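Local coordinates for protein folylpolyglutamate synthase/dihydrofolate synthase (Thermotoga maritima, PDB 1O5Z) that probably catalyses the ATP- and magnesium-dependent addition of L-glutamate to dihydropteroate and to tetrahydrofolate, lengthening the polyglutamate tail of folates, at residues Ile367-Arg375 against Ala407-Val416. Numbering follows the deposited sequence.
With SO4 (sulfate ion), chain E.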
ATOM      1  N   ILE A 367      13.956  -3.312  23.738  1.00 49.64           N
ATOM      2  CA  ILE A 367      13.980  -2.095  22.902  1.00 49.53           C
ATOM      3  C   ILE A 367      13.335  -0.898  23.556  1.00 48.74           C
ATOM      4  O   ILE A 367      13.798   0.222  23.401  1.00 48.63           O
ATOM      5  CB  ILE A 367      13.279  -2.354  21.539  1.00 50.28           C
ATOM      6  CG1 ILE A 367      14.100  -3.311  20.701  1.00 52.37           C
ATOM      7  CG2 ILE A 367      13.112  -1.081  20.728  1.00 49.91           C
ATOM      8  CD1 ILE A 367      13.337  -3.783  19.532  1.00 55.43           C
ATOM      9  N   PHE A 368      12.246  -1.126  24.277  1.00 48.16           N
ATOM     10  CA  PHE A 368      11.416  -0.024  24.737  1.00 47.29           C
ATOM     11  C   PHE A 368      11.652   0.261  26.194  1.00 47.36           C
ATOM     12  O   PHE A 368      11.901  -0.638  26.994  1.00 47.21           O
ATOM     13  CB  PHE A 368       9.965  -0.335  24.459  1.00 46.32           C
ATOM     14  CG  PHE A 368       9.686  -0.444  23.027  1.00 45.80           C
ATOM     15  CD1 PHE A 368       9.489   0.696  22.273  1.00 45.25           C
ATOM     16  CD2 PHE A 368       9.701  -1.672  22.391  1.00 46.11           C
ATOM     17  CE1 PHE A 368       9.250   0.602  20.928  1.00 43.48           C
ATOM     18  CE2 PHE A 368       9.472  -1.760  21.028  1.00 45.04           C
ATOM     19  CZ  PHE A 368       9.245  -0.624  20.312  1.00 45.62           C
ATOM     20  N   GLU A 369      11.590   1.536  26.509  1.00 46.69           N
ATOM     21  CA  GLU A 369      11.697   1.989  27.842  1.00 46.99           C
ATOM     22  C   GLU A 369      10.336   1.808  28.506  1.00 46.85           C
ATOM     23  O   GLU A 369      10.234   1.847  29.690  1.00 47.53           O
ATOM     24  CB  GLU A 369      12.031   3.465  27.785  1.00 47.55           C
ATOM     25  CG  GLU A 369      12.888   3.979  28.892  1.00 49.84           C
ATOM     26  CD  GLU A 369      14.297   3.559  28.706  1.00 53.86           C
ATOM     27  OE1 GLU A 369      15.041   3.629  29.702  1.00 58.32           O
ATOM     28  OE2 GLU A 369      14.631   3.159  27.564  1.00 57.40           O
ATOM     29  N   ARG A 370       9.279   1.667  27.732  1.00 46.40           N
ATOM     30  CA  ARG A 370       7.946   1.674  28.274  1.00 46.56           C
ATOM     31  C   ARG A 370       7.033   0.978  27.293  1.00 46.07           C
ATOM     32  O   ARG A 370       7.124   1.218  26.072  1.00 45.99           O
ATOM     33  CB  ARG A 370       7.484   3.111  28.474  1.00 46.76           C
ATOM     34  CG  ARG A 370       6.124   3.258  29.118  1.00 47.02           C
ATOM     35  CD  ARG A 370       5.737   4.693  29.308  1.00 47.75           C
ATOM     36  NE  ARG A 370       4.374   4.823  29.824  1.00 49.32           N
ATOM     37  CZ  ARG A 370       3.658   5.916  29.715  1.00 49.32           C
ATOM     38  NH1 ARG A 370       4.143   6.959  29.085  1.00 49.22           N
ATOM     39  NH2 ARG A 370       2.428   5.964  30.209  1.00 50.60           N
ATOM     40  N   VAL A 371       6.195   0.086  27.826  1.00 45.26           N
ATOM     41  CA  VAL A 371       5.310  -0.725  27.035  1.00 44.68           C
ATOM     42  C   VAL A 371       3.895  -0.556  27.567  1.00 44.99           C
ATOM     43  O   VAL A 371       3.615  -0.707  28.761  1.00 45.32           O
ATOM     44  CB  VAL A 371       5.738  -2.212  26.986  1.00 45.35           C
ATOM     45  CG1 VAL A 371       4.760  -3.051  26.140  1.00 44.82           C
ATOM     46  CG2 VAL A 371       7.165  -2.347  26.439  1.00 45.46           C
ATOM     47  N   ILE A 372       3.028  -0.181  26.640  1.00 44.67           N
ATOM     48  CA  ILE A 372       1.634   0.039  26.877  1.00 44.73           C
ATOM     49  C   ILE A 372       0.866  -0.851  25.897  1.00 44.08           C
ATOM     50  O   ILE A 372       1.005  -0.714  24.711  1.00 42.82           O
ATOM     51  CB  ILE A 372       1.269   1.494  26.601  1.00 44.81           C
ATOM     52  CG1 ILE A 372       2.119   2.438  27.451  1.00 45.07           C
ATOM     53  CG2 ILE A 372      -0.226   1.699  26.824  1.00 43.25           C
ATOM     54  CD1 ILE A 372       1.961   3.884  27.038  1.00 45.72           C
ATOM     55  N   VAL A 373       0.066  -1.765  26.435  1.00 43.89           N
ATOM     56  CA  VAL A 373      -0.805  -2.602  25.664  1.00 43.33           C
ATOM     57  C   VAL A 373      -2.127  -1.851  25.653  1.00 43.78           C
ATOM     58  O   VAL A 373      -2.573  -1.321  26.674  1.00 43.35           O
ATOM     59  CB  VAL A 373      -1.011  -3.984  26.339  1.00 43.30           C
ATOM     60  CG1 VAL A 373      -1.884  -4.878  25.477  1.00 43.72           C
ATOM     61  CG2 VAL A 373       0.349  -4.662  26.614  1.00 41.93           C
ATOM     62  N   THR A 374      -2.764  -1.845  24.500  1.00 43.96           N
ATOM     63  CA  THR A 374      -4.015  -1.118  24.315  1.00 44.85           C
ATOM     64  C   THR A 374      -4.986  -1.984  23.564  1.00 45.51           C
ATOM     65  O   THR A 374      -4.596  -3.032  23.055  1.00 45.50           O
ATOM     66  CB  THR A 374      -3.723   0.187  23.573  1.00 43.95           C
ATOM     67  OG1 THR A 374      -4.855   1.020  23.686  1.00 46.93           O
ATOM     68  CG2 THR A 374      -3.500  -0.006  22.081  1.00 43.13           C
ATOM     69  N   ARG A 375      -6.250  -1.606  23.527  1.00 46.61           N
ATOM     70  CA  ARG A 375      -7.229  -2.389  22.741  1.00 47.95           C
ATOM     71  C   ARG A 375      -7.326  -1.946  21.291  1.00 48.93           C
ATOM     72  O   ARG A 375      -7.629  -0.808  21.040  1.00 50.18           O
ATOM     73  CB  ARG A 375      -8.628  -2.248  23.301  1.00 47.94           C
ATOM     74  CG  ARG A 375      -8.795  -2.754  24.631  1.00 48.27           C
ATOM     75  CD  ARG A 375     -10.200  -2.722  25.020  1.00 50.57           C
ATOM     76  NE  ARG A 375     -10.956  -3.702  24.263  1.00 51.94           N
ATOM     77  CZ  ARG A 375     -11.275  -4.905  24.714  1.00 49.08           C
ATOM     78  NH1 ARG A 375     -10.893  -5.292  25.924  1.00 49.81           N
ATOM     79  NH2 ARG A 375     -11.964  -5.729  23.942  1.00 47.27           N
ATOM     80  N   ALA A 407      -3.595   6.150  25.359  1.00 43.94           N
ATOM     81  CA  ALA A 407      -2.260   5.550  25.335  1.00 43.83           C
ATOM     82  C   ALA A 407      -1.259   6.449  24.643  1.00 44.57           C
ATOM     83  O   ALA A 407      -0.195   6.685  25.195  1.00 47.28           O
ATOM     84  CB  ALA A 407      -2.277   4.200  24.680  1.00 43.51           C
ATOM     85  N   ILE A 408      -1.543   6.953  23.452  1.00 44.11           N
ATOM     86  CA  ILE A 408      -0.562   7.828  22.793  1.00 45.06           C
ATOM     87  C   ILE A 408      -0.469   9.175  23.439  1.00 45.37           C
ATOM     88  O   ILE A 408       0.600   9.766  23.467  1.00 45.60           O
ATOM     89  CB  ILE A 408      -0.805   7.975  21.279  1.00 45.33           C
ATOM     90  CG1 ILE A 408      -2.219   8.487  20.971  1.00 45.96           C
ATOM     91  CG2 ILE A 408      -0.565   6.630  20.581  1.00 46.55           C
ATOM     92  CD1 ILE A 408      -2.290   9.363  19.755  1.00 45.75           C
ATOM     93  N   GLU A 409      -1.576   9.663  23.994  1.00 45.26           N
ATOM     94  CA  GLU A 409      -1.562  10.937  24.707  1.00 45.52           C
ATOM     95  C   GLU A 409      -0.617  10.895  25.909  1.00 45.32           C
ATOM     96  O   GLU A 409      -0.035  11.914  26.282  1.00 45.79           O
ATOM     97  CB  GLU A 409      -3.005  11.352  25.081  1.00 45.73           C
ATOM     98  CG  GLU A 409      -3.148  12.699  25.771  1.00 45.19           C
ATOM     99  CD  GLU A 409      -2.706  12.647  27.229  1.00 44.40           C
ATOM    100  OE1 GLU A 409      -2.398  13.715  27.819  1.00 44.38           O
ATOM    101  OE2 GLU A 409      -2.651  11.531  27.784  1.00 43.41           O
ATOM    102  N   SER A 410      -0.429   9.697  26.461  1.00 45.61           N
ATOM    103  CA  SER A 410       0.283   9.464  27.702  1.00 45.97           C
ATOM    104  C   SER A 410       1.802   9.387  27.597  1.00 45.60           C
ATOM    105  O   SER A 410       2.507   9.437  28.610  1.00 44.23           O
ATOM    106  CB  SER A 410      -0.267   8.182  28.309  1.00 46.05           C
ATOM    107  OG  SER A 410      -1.619   8.480  28.678  1.00 51.55           O
ATOM    108  N   THR A 411       2.308   9.264  26.377  1.00 46.10           N
ATOM    109  CA  THR A 411       3.745   9.177  26.183  1.00 46.22           C
ATOM    110  C   THR A 411       4.400  10.545  26.002  1.00 46.79           C
ATOM    111  O   THR A 411       3.772  11.513  25.581  1.00 46.55           O
ATOM    112  CB  THR A 411       4.066   8.267  25.015  1.00 45.99           C
ATOM    113  OG1 THR A 411       3.352   8.674  23.844  1.00 45.16           O
ATOM    114  CG2 THR A 411       3.522   6.871  25.265  1.00 48.05           C
ATOM    115  N   GLU A 412       5.669  10.579  26.382  1.00 47.79           N
ATOM    116  CA  GLU A 412       6.587  11.688  26.182  1.00 48.62           C
ATOM    117  C   GLU A 412       7.616  11.319  25.108  1.00 48.13           C
ATOM    118  O   GLU A 412       8.015  12.171  24.292  1.00 48.27           O
ATOM    119  CB  GLU A 412       7.355  11.959  27.473  1.00 49.52           C
ATOM    120  CG  GLU A 412       6.497  11.987  28.721  1.00 53.50           C
ATOM    121  CD  GLU A 412       5.738  13.297  28.883  1.00 59.21           C
ATOM    122  OE1 GLU A 412       5.104  13.775  27.911  1.00 62.27           O
ATOM    123  OE2 GLU A 412       5.777  13.858  30.003  1.00 62.04           O
ATOM    124  N   ARG A 413       8.050  10.049  25.142  1.00 47.16           N
ATOM    125  CA  ARG A 413       9.074   9.537  24.278  1.00 46.22           C
ATOM    126  C   ARG A 413       8.543   9.341  22.901  1.00 45.52           C
ATOM    127  O   ARG A 413       7.350   9.222  22.704  1.00 45.44           O
ATOM    128  CB  ARG A 413       9.580   8.191  24.775  1.00 46.36           C
ATOM    129  CG  ARG A 413      10.273   8.216  26.124  1.00 45.88           C
ATOM    130  CD  ARG A 413      10.414   6.792  26.697  1.00 46.58           C
ATOM    131  NE  ARG A 413      11.065   6.708  27.992  1.00 45.28           N
ATOM    132  CZ  ARG A 413      10.465   6.421  29.151  1.00 45.95           C
ATOM    133  NH1 ARG A 413       9.165   6.191  29.247  1.00 45.60           N
ATOM    134  NH2 ARG A 413      11.196   6.362  30.253  1.00 46.32           N
ATOM    135  N   ALA A 414       9.454   9.313  21.942  1.00 44.76           N
ATOM    136  CA  ALA A 414       9.142   8.802  20.631  1.00 44.16           C
ATOM    137  C   ALA A 414       8.389   7.434  20.759  1.00 44.09           C
ATOM    138  O   ALA A 414       8.870   6.495  21.425  1.00 43.17           O
ATOM    139  CB  ALA A 414      10.428   8.687  19.800  1.00 44.39           C
ATOM    140  N   THR A 415       7.188   7.362  20.161  1.00 43.46           N
ATOM    141  CA  THR A 415       6.234   6.288  20.442  1.00 43.18           C
ATOM    142  C   THR A 415       5.977   5.480  19.197  1.00 43.40           C
ATOM    143  O   THR A 415       5.613   6.043  18.167  1.00 42.95           O
ATOM    144  CB  THR A 415       4.929   6.869  20.937  1.00 42.98           C
ATOM    145  OG1 THR A 415       5.145   7.496  22.195  1.00 43.29           O
ATOM    146  CG2 THR A 415       3.915   5.774  21.253  1.00 43.00           C
ATOM    147  N   VAL A 416       6.157   4.164  19.307  1.00 43.93           N
ATOM    148  CA  VAL A 416       5.891   3.209  18.260  1.00 43.93           C
ATOM    149  C   VAL A 416       4.475   2.679  18.486  1.00 44.86           C
ATOM    150  O   VAL A 416       4.188   2.100  19.509  1.00 44.66           O
ATOM    151  CB  VAL A 416       6.887   2.031  18.288  1.00 44.09           C
ATOM    152  CG1 VAL A 416       6.476   0.968  17.263  1.00 44.64           C
ATOM    153  CG2 VAL A 416       8.323   2.504  18.053  1.00 43.24           C
TER
HETATM  154  S   SO4 E 504     -11.984  -9.115  25.821  1.00 61.04           S
HETATM  155  O1  SO4 E 504     -10.818  -8.573  25.113  1.00 62.53           O
HETATM  156  O2  SO4 E 504     -12.004  -8.388  27.099  1.00 59.16           O
HETATM  157  O3  SO4 E 504     -11.699 -10.517  26.155  1.00 60.49           O
HETATM  158  O4  SO4 E 504     -13.149  -8.999  24.914  1.00 56.56           O
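Arg413 and Glu369 meet without forming a salt bridge: the guanidinium of Arg413 lies flat against the aliphatic part of Glu369, with CB of Glu369 3.3 Å above its plane, while Glu369 OE1 stays 4.7 Å from Arg413 NH2. The glutamate chain turns at chi2 (75°), which carries the carboxylate off while CG remains over the guanidinium face.

The single hydrogen bond between the segments comes from Arg370. Its CG is anti to the backbone N (chi1 -177°) and the chain runs on extended, bringing NH1 to the carbonyl O of Ser410 at 3.0 Å. The N-H points almost straight at that oxygen, which lies in the guanidinium plane, yet the nitrogen sits well above the carbonyl plane. Ile372 CD1 lies over the rim of one guanidinium face; with Ser410 O on NH1 and Glu399 on NE, the group's rotation is probably restricted.

Deeper in, Ile372 splits its branches: CG2 reaches Ala407 CB at 3.9 Å, and CD1 meets Thr411 CG2. CE1, on the ring edge of Phe368, meets Val416 CG2 at 3.6 Å.

Strand 345-349 runs between strands 370-373 and 414-418, all three parallel, and helix 404-409 packs through Ala407 against Ile372: the C-terminal α/β domain that folylpolyglutamate synthases share with the Mur ligases.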